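Local coordinates for protein LD10117p (Drosophila melanogaster, PDB 5HJQ) that acts as a GTPase-activating protein for Rab35 in synaptic vesicle protein recycling and binds phosphoinositides through the TBC domain crystallised here, at residues N321-D326 with I337-K342; S256-I261 with N330-A335; E268-F271 with W276-L279. All coordinates share one frame; numbering follows the deposited sequence.

Interaction 1. Residues N321-D326 with I337-K342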
# COMPACT_ATOMS: atom_id res chain seq x y z
N ASN A 321 6.73 27.33 3.74
CA ASN A 321 6.77 27.45 5.20
C ASN A 321 7.94 26.77 5.90
O ASN A 321 8.93 27.41 6.28
N GLU A 322 7.75 25.47 6.09
CA GLU A 322 8.57 24.62 6.95
C GLU A 322 9.54 23.76 6.15
O GLU A 322 10.55 23.28 6.68
CB GLU A 322 7.69 23.68 7.78
CG GLU A 322 6.37 23.38 7.09
CD GLU A 322 5.36 22.69 7.98
OE1 GLU A 322 5.73 21.75 8.71
OE2 GLU A 322 4.18 23.10 7.95
N TRP A 323 9.22 23.53 4.88
CA TRP A 323 10.01 22.63 4.05
C TRP A 323 11.15 23.37 3.35
O TRP A 323 11.52 23.05 2.23
CB TRP A 323 9.10 21.92 3.04
CG TRP A 323 7.77 21.49 3.62
CD1 TRP A 323 6.54 22.00 3.32
CD2 TRP A 323 7.54 20.48 4.61
NE1 TRP A 323 5.57 21.37 4.04
CE2 TRP A 323 6.15 20.44 4.85
CE3 TRP A 323 8.38 19.61 5.33
CZ2 TRP A 323 5.58 19.56 5.77
CZ3 TRP A 323 7.80 18.74 6.23
CH2 TRP A 323 6.42 18.73 6.45
N SER A 324 11.69 24.37 4.05
CA SER A 324 12.92 25.03 3.63
C SER A 324 14.09 24.09 3.95
O SER A 324 13.96 23.25 4.85
CB SER A 324 13.09 26.38 4.34
OG SER A 324 13.41 26.20 5.71
N PRO A 325 15.21 24.21 3.22
CA PRO A 325 16.35 23.30 3.39
C PRO A 325 16.81 23.15 4.84
O PRO A 325 17.21 22.05 5.24
CB PRO A 325 17.45 23.97 2.55
CG PRO A 325 16.71 24.69 1.49
CD PRO A 325 15.43 25.18 2.13
N ASP A 326 16.74 24.23 5.61
CA ASP A 326 17.29 24.25 6.96
C ASP A 326 16.51 23.38 7.95
O ASP A 326 17.08 22.88 8.92
CB ASP A 326 17.36 25.69 7.47
CG ASP A 326 17.92 26.65 6.44
OD1 ASP A 326 19.16 26.76 6.34
OD2 ASP A 326 17.12 27.29 5.73
N ILE A 337 7.50 12.22 5.38
CA ILE A 337 6.36 11.69 6.12
C ILE A 337 5.44 12.81 6.58
O ILE A 337 4.22 12.74 6.40
CB ILE A 337 6.81 10.87 7.35
CG1 ILE A 337 7.59 9.63 6.91
CG2 ILE A 337 5.61 10.47 8.19
CD1 ILE A 337 6.78 8.64 6.12
N LYS A 338 6.02 13.85 7.17
CA LYS A 338 5.25 14.99 7.64
C LYS A 338 4.53 15.70 6.49
O LYS A 338 3.38 16.12 6.62
CB LYS A 338 6.14 15.98 8.39
CG LYS A 338 6.73 15.46 9.69
CD LYS A 338 7.44 16.58 10.45
CE LYS A 338 8.49 17.27 9.58
NZ LYS A 338 9.67 17.69 10.38
N PHE A 339 5.23 15.81 5.36
CA PHE A 339 4.67 16.44 4.16
C PHE A 339 3.46 15.68 3.64
O PHE A 339 2.49 16.28 3.18
CB PHE A 339 5.74 16.55 3.07
CG PHE A 339 5.21 17.03 1.75
CD1 PHE A 339 4.87 18.36 1.57
CD2 PHE A 339 5.07 16.16 0.68
CE1 PHE A 339 4.38 18.81 0.36
CE2 PHE A 339 4.59 16.61 -0.54
CZ PHE A 339 4.25 17.93 -0.70
N CYS A 340 3.52 14.36 3.70
CA CYS A 340 2.45 13.50 3.21
C CYS A 340 1.18 13.64 4.06
O CYS A 340 0.07 13.61 3.53
CB CYS A 340 2.90 12.04 3.17
SG CYS A 340 4.15 11.67 1.92
N LYS A 341 1.36 13.77 5.37
CA LYS A 341 0.23 13.94 6.28
C LYS A 341 -0.55 15.21 5.96
O LYS A 341 -1.74 15.30 6.24
CB LYS A 341 0.71 13.99 7.73
CG LYS A 341 1.55 12.80 8.17
CD LYS A 341 0.97 12.14 9.40
CE LYS A 341 1.85 11.01 9.91
NZ LYS A 341 3.14 11.52 10.44
N LYS A 342 0.13 16.18 5.36
CA LYS A 342 -0.50 17.44 4.98
C LYS A 342 -0.42 17.66 3.47
O LYS A 342 -0.34 18.80 3.01
CB LYS A 342 0.18 18.61 5.71
CG LYS A 342 0.52 18.32 7.16
CD LYS A 342 -0.34 19.14 8.12
CE LYS A 342 0.45 20.29 8.72
NZ LYS A 342 -0.33 21.01 9.76
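Trp323 reaches from the loop that follows helix 300-317 onto the side of helix 332-341, where Lys338 and Phe339 receive its indole. This is helix-to-loop packing within the all-helical TBC domain: the chain leaves one helix, turns through the short helix 325-328, and comes back along helix 332-341 to meet the loop it has just left. The Trp323 CB points at that helix, and CG, anti to the carbonyl carbon (chi1 -41°), carries the indole on to Lys338 and Phe339. On the five-membered ring, NE1 lies 4.0 Å from Phe339 CD1, and CE2 is next to the same carbon. This is a T-shaped pair in which the Phe339 edge is turned to the Trp323 face, with the planes at 89°. Further out, CZ2 comes 3.6 Å from Phe339 CA, while Phe339 CB makes a CH-pi contact with the six-membered ring, 4.1 Å from its centroid. The opposite indole face carries Glu322 CG, from the residue just before. At the far rim, CZ3 meets Lys338 CE at 3.7 Å. The bent lysine chain thus runs past the ring by its methylenes, and its NZ stays 5.9 Å from Glu322 OE1, opposite charges that may attract weakly, though their charged atoms are not in contact. Phe339 is held from elsewhere too, edge-to-face with Phe313 of helix 300-317, and Trp323 also touches Glu316 and Cys317 there. The outermost ring atom, Trp323 CH2, comes 3.3 Å from Phe339 N and 3.4 Å from Lys338 CB, which lies at the indole edge near its plane.

Interaction 2. Residues S256-I261 with N330-A335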
# COMPACT_ATOMS: atom_id res chain seq x y z
N SER A 256 18.60 14.75 -6.81
CA SER A 256 19.77 15.61 -6.88
C SER A 256 19.65 16.71 -5.84
O SER A 256 20.64 17.11 -5.23
CB SER A 256 19.92 16.21 -8.29
OG SER A 256 20.14 15.19 -9.25
N TYR A 257 18.42 17.17 -5.64
CA TYR A 257 18.14 18.21 -4.65
C TYR A 257 18.47 17.72 -3.25
O TYR A 257 18.98 18.48 -2.42
CB TYR A 257 16.67 18.64 -4.73
CG TYR A 257 16.28 19.67 -3.70
CD1 TYR A 257 16.83 20.95 -3.72
CD2 TYR A 257 15.36 19.37 -2.71
CE1 TYR A 257 16.48 21.90 -2.78
CE2 TYR A 257 15.00 20.32 -1.76
CZ TYR A 257 15.56 21.58 -1.80
OH TYR A 257 15.21 22.52 -0.87
N PHE A 258 18.16 16.46 -2.98
CA PHE A 258 18.44 15.85 -1.68
C PHE A 258 19.94 15.77 -1.41
O PHE A 258 20.40 16.07 -0.31
CB PHE A 258 17.81 14.46 -1.60
CG PHE A 258 16.31 14.47 -1.54
CD1 PHE A 258 15.63 15.61 -1.13
CD2 PHE A 258 15.58 13.35 -1.88
CE1 PHE A 258 14.25 15.63 -1.06
CE2 PHE A 258 14.20 13.36 -1.82
CZ PHE A 258 13.53 14.50 -1.41
N GLN A 259 20.69 15.35 -2.42
CA GLN A 259 22.14 15.23 -2.30
C GLN A 259 22.80 16.59 -2.09
O GLN A 259 23.75 16.71 -1.33
CB GLN A 259 22.73 14.54 -3.53
CG GLN A 259 22.27 13.11 -3.72
CD GLN A 259 22.83 12.47 -4.98
OE1 GLN A 259 22.59 12.95 -6.09
NE2 GLN A 259 23.57 11.38 -4.80
N ARG A 260 22.26 17.61 -2.75
CA ARG A 260 22.81 18.96 -2.65
C ARG A 260 22.64 19.56 -1.26
O ARG A 260 23.63 19.93 -0.62
CB ARG A 260 22.16 19.87 -3.70
CG ARG A 260 22.63 19.57 -5.11
CD ARG A 260 21.73 20.17 -6.18
NE ARG A 260 22.13 19.69 -7.50
CZ ARG A 260 21.59 20.10 -8.64
NH1 ARG A 260 20.62 21.01 -8.64
NH2 ARG A 260 22.03 19.60 -9.80
N ILE A 261 21.40 19.66 -0.79
CA ILE A 261 21.13 20.26 0.51
C ILE A 261 21.73 19.44 1.65
O ILE A 261 21.92 19.94 2.75
CB ILE A 261 19.61 20.42 0.75
CG1 ILE A 261 18.96 19.05 0.96
CG2 ILE A 261 18.97 21.16 -0.41
CD1 ILE A 261 17.48 19.12 1.29
N ASN A 330 18.08 17.97 8.27
CA ASN A 330 18.38 17.17 9.44
C ASN A 330 17.81 15.76 9.30
O ASN A 330 18.42 14.78 9.73
CB ASN A 330 17.82 17.84 10.69
CG ASN A 330 17.87 19.35 10.61
OD1 ASN A 330 16.85 20.02 10.78
ND2 ASN A 330 19.05 19.90 10.35
N ASP A 331 16.63 15.68 8.68
CA ASP A 331 15.94 14.41 8.48
C ASP A 331 14.94 14.55 7.33
O ASP A 331 13.79 14.93 7.54
CB ASP A 331 15.24 13.98 9.77
CG ASP A 331 14.94 12.50 9.80
OD1 ASP A 331 14.80 11.89 8.71
OD2 ASP A 331 14.84 11.93 10.91
N ILE A 332 15.40 14.24 6.12
CA ILE A 332 14.57 14.32 4.93
C ILE A 332 13.52 13.23 4.98
O ILE A 332 12.36 13.43 4.59
CB ILE A 332 15.41 14.18 3.64
CG1 ILE A 332 16.38 15.36 3.52
CG2 ILE A 332 14.52 14.09 2.41
CD1 ILE A 332 17.19 15.34 2.26
N GLY A 333 13.95 12.07 5.47
CA GLY A 333 13.08 10.96 5.80
C GLY A 333 11.78 11.26 6.48
O GLY A 333 10.75 10.83 6.01
N ASN A 334 11.79 11.97 7.59
CA ASN A 334 10.48 12.17 8.21
C ASN A 334 9.95 13.53 7.77
O ASN A 334 8.82 13.90 8.07
CB ASN A 334 10.49 12.05 9.74
CG ASN A 334 11.37 10.92 10.23
OD1 ASN A 334 11.53 9.86 9.56
ND2 ASN A 334 11.81 11.06 11.49
N ALA A 335 10.75 14.27 7.01
CA ALA A 335 10.23 15.49 6.41
C ALA A 335 9.23 15.09 5.33
O ALA A 335 8.20 15.73 5.16
CB ALA A 335 11.34 16.35 5.83
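Ile332 projects from the first turn of helix 332-341 into the angle between Phe258 and Ile261, one turn apart on helix 252-261. One part of the contact is CH-pi. The methyl Ile332 CG2 stands over a face of the Phe258 ring, 3.9 Å from its centroid and 15° off the ring normal, displaced toward the rim, where CE1 and CZ are its nearest atoms. The rest is aliphatic packing through the other branch of the same isoleucine. CG1 lies beside the backbone N (chi1 -64°) and the chain is extended beyond it, which brings CD1 to the root of the ring, 3.7 Å from Phe258 CD1. The same methyl meets Ile261 CD1 tip to tip at 3.9 Å. Two helices of the all-helical TBC domain, far apart in sequence, are packed together here through apolar side chains. Helix 300-317 adds to the same apolar layer, since Leu310 and Phe313 both touch Phe258, while Leu265 packs on Ile332. As for hydrogen bonds, Asp331 is the N-cap of helix 332-341, and its OD1 accepts from Asn334 N at 3.2 Å, with the N-H reaching it from above the carboxylate plane, 67° out of it, rather than within it. On helix 252-261, Ile261 N bonds to Tyr257 O at 3.1 Å, and Ile261 CG2 rests over one face of the Tyr257 ring, offset toward its rim.

Interaction 3. Residues E268-F271 with W276-L279; sequences ERIF and WWIL
Trp277 points its benzo edge at Phe271, the two rings forming an offset edge-to-face pair with planes at 61° and centroids 5.9 Å apart. CH2 leads, 4.1 Å from Phe271 CD1 and about as close to CE1. The neighbouring corner of the indole turns to Ile270, where Trp277 CZ2 lies 3.9 Å from CG2 of Ile270 and nearer still to its carbonyl O. With Trp277 CG beside the backbone N (chi1 -53°), the ring stretches away from its own helix and its pyrrole N-H faces a water. That water accepts from Trp277 NE1 at 3.3 Å, in the plane of the ring at its edge; its link to Ile270 O is too short to be trusted and remains doubtful. A leucine in place of Trp277 would probably leave the water without its N-H donor and open a gap beside Phe271. The contact lies in the interior of the TBC domain, and the side chain of Trp277 is about 11 Å from that of the phosphoinositide-binding Arg304. Around it, Val243, Met244 and Ala247 of helix 233-250 pack on Phe271, Leu336, Ile337 and Cys340 of helix 332-341 on Trp277, and Leu310 of helix 300-317 touches both rings.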
# COMPACT_ATOMS: atom_id res chain seq x y z
N GLU A 268 20.15 5.76 -0.13
CA GLU A 268 19.63 4.47 0.33
C GLU A 268 18.84 4.63 1.62
O GLU A 268 17.75 4.08 1.76
CB GLU A 268 20.76 3.47 0.53
CG GLU A 268 21.37 2.92 -0.75
CD GLU A 268 22.39 3.86 -1.37
OE1 GLU A 268 22.62 4.95 -0.80
OE2 GLU A 268 22.96 3.50 -2.42
N ARG A 269 19.39 5.41 2.55
CA ARG A 269 18.75 5.65 3.83
C ARG A 269 17.35 6.24 3.67
O ARG A 269 16.48 6.04 4.51
CB ARG A 269 19.61 6.60 4.68
N ILE A 270 17.15 6.97 2.58
CA ILE A 270 15.87 7.63 2.32
C ILE A 270 14.85 6.70 1.66
O ILE A 270 13.68 6.69 2.04
CB ILE A 270 16.07 8.88 1.44
CG1 ILE A 270 16.89 9.92 2.19
CG2 ILE A 270 14.74 9.47 1.04
CD1 ILE A 270 17.06 11.22 1.44
N PHE A 271 15.30 5.90 0.70
CA PHE A 271 14.39 5.05 -0.07
C PHE A 271 14.04 3.74 0.62
O PHE A 271 13.09 3.06 0.22
CB PHE A 271 14.98 4.77 -1.45
CG PHE A 271 14.73 5.87 -2.44
CD1 PHE A 271 13.52 5.96 -3.10
CD2 PHE A 271 15.70 6.82 -2.70
CE1 PHE A 271 13.28 6.97 -4.00
CE2 PHE A 271 15.47 7.83 -3.60
CZ PHE A 271 14.26 7.91 -4.25
N TRP A 276 6.50 3.81 3.42
CA TRP A 276 5.92 4.44 4.60
C TRP A 276 5.46 5.87 4.34
O TRP A 276 4.69 6.42 5.11
CB TRP A 276 6.90 4.40 5.77
CG TRP A 276 7.30 3.01 6.15
CD1 TRP A 276 8.57 2.54 6.31
CD2 TRP A 276 6.43 1.90 6.39
NE1 TRP A 276 8.55 1.21 6.65
CE2 TRP A 276 7.24 0.79 6.70
CE3 TRP A 276 5.04 1.73 6.38
CZ2 TRP A 276 6.72 -0.46 6.99
CZ3 TRP A 276 4.52 0.49 6.66
CH2 TRP A 276 5.35 -0.59 6.96
N TRP A 277 5.95 6.46 3.25
CA TRP A 277 5.42 7.74 2.81
C TRP A 277 3.94 7.56 2.47
O TRP A 277 3.10 8.39 2.82
CB TRP A 277 6.16 8.27 1.59
CG TRP A 277 7.65 8.34 1.74
CD1 TRP A 277 8.35 8.51 2.90
CD2 TRP A 277 8.61 8.25 0.69
NE1 TRP A 277 9.70 8.53 2.63
CE2 TRP A 277 9.89 8.37 1.28
CE3 TRP A 277 8.53 8.08 -0.70
CZ2 TRP A 277 11.06 8.32 0.54
CZ3 TRP A 277 9.70 8.03 -1.43
CH2 TRP A 277 10.95 8.15 -0.82
N ILE A 278 3.65 6.46 1.80
CA ILE A 278 2.30 6.14 1.37
C ILE A 278 1.47 5.60 2.53
O ILE A 278 0.46 6.19 2.90
CB ILE A 278 2.31 5.11 0.22
CG1 ILE A 278 3.02 5.69 -1.00
CG2 ILE A 278 0.89 4.67 -0.13
CD1 ILE A 278 3.28 4.68 -2.10
N LEU A 279 1.91 4.48 3.11
CA LEU A 279 1.13 3.78 4.13
C LEU A 279 1.06 4.48 5.48
O LEU A 279 0.12 4.26 6.24
CB LEU A 279 1.69 2.37 4.33
CG LEU A 279 1.55 1.40 3.15
CD1 LEU A 279 2.18 0.05 3.48
CD2 LEU A 279 0.08 1.23 2.76
O HOH W 1 12.73 8.15 3.75

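Interactions 1 and 2 share helix 332-341, using successive parts of it, and meet where Trp323 CZ3 packs on Ala335 O at 3.2 Å. Interaction 3 packs directly against the same helix, though neither of its segments belongs to it: Ile337 CD1 lies 3.6 Å from Trp277 CD1, and Ile332 CG2 lies 4.0 Å from Ile270 CD1. All three bury mainly apolar groups; the centre of interaction 3 lies nearest the chain's centre, about 12 Å away against 22 and 23 Å for those of the others, and a water sits at the Trp277 N-H, its link across uncertain. Interaction 1 has an exposed lysine at its margin, whereas interaction 2 is purely aliphatic and aromatic.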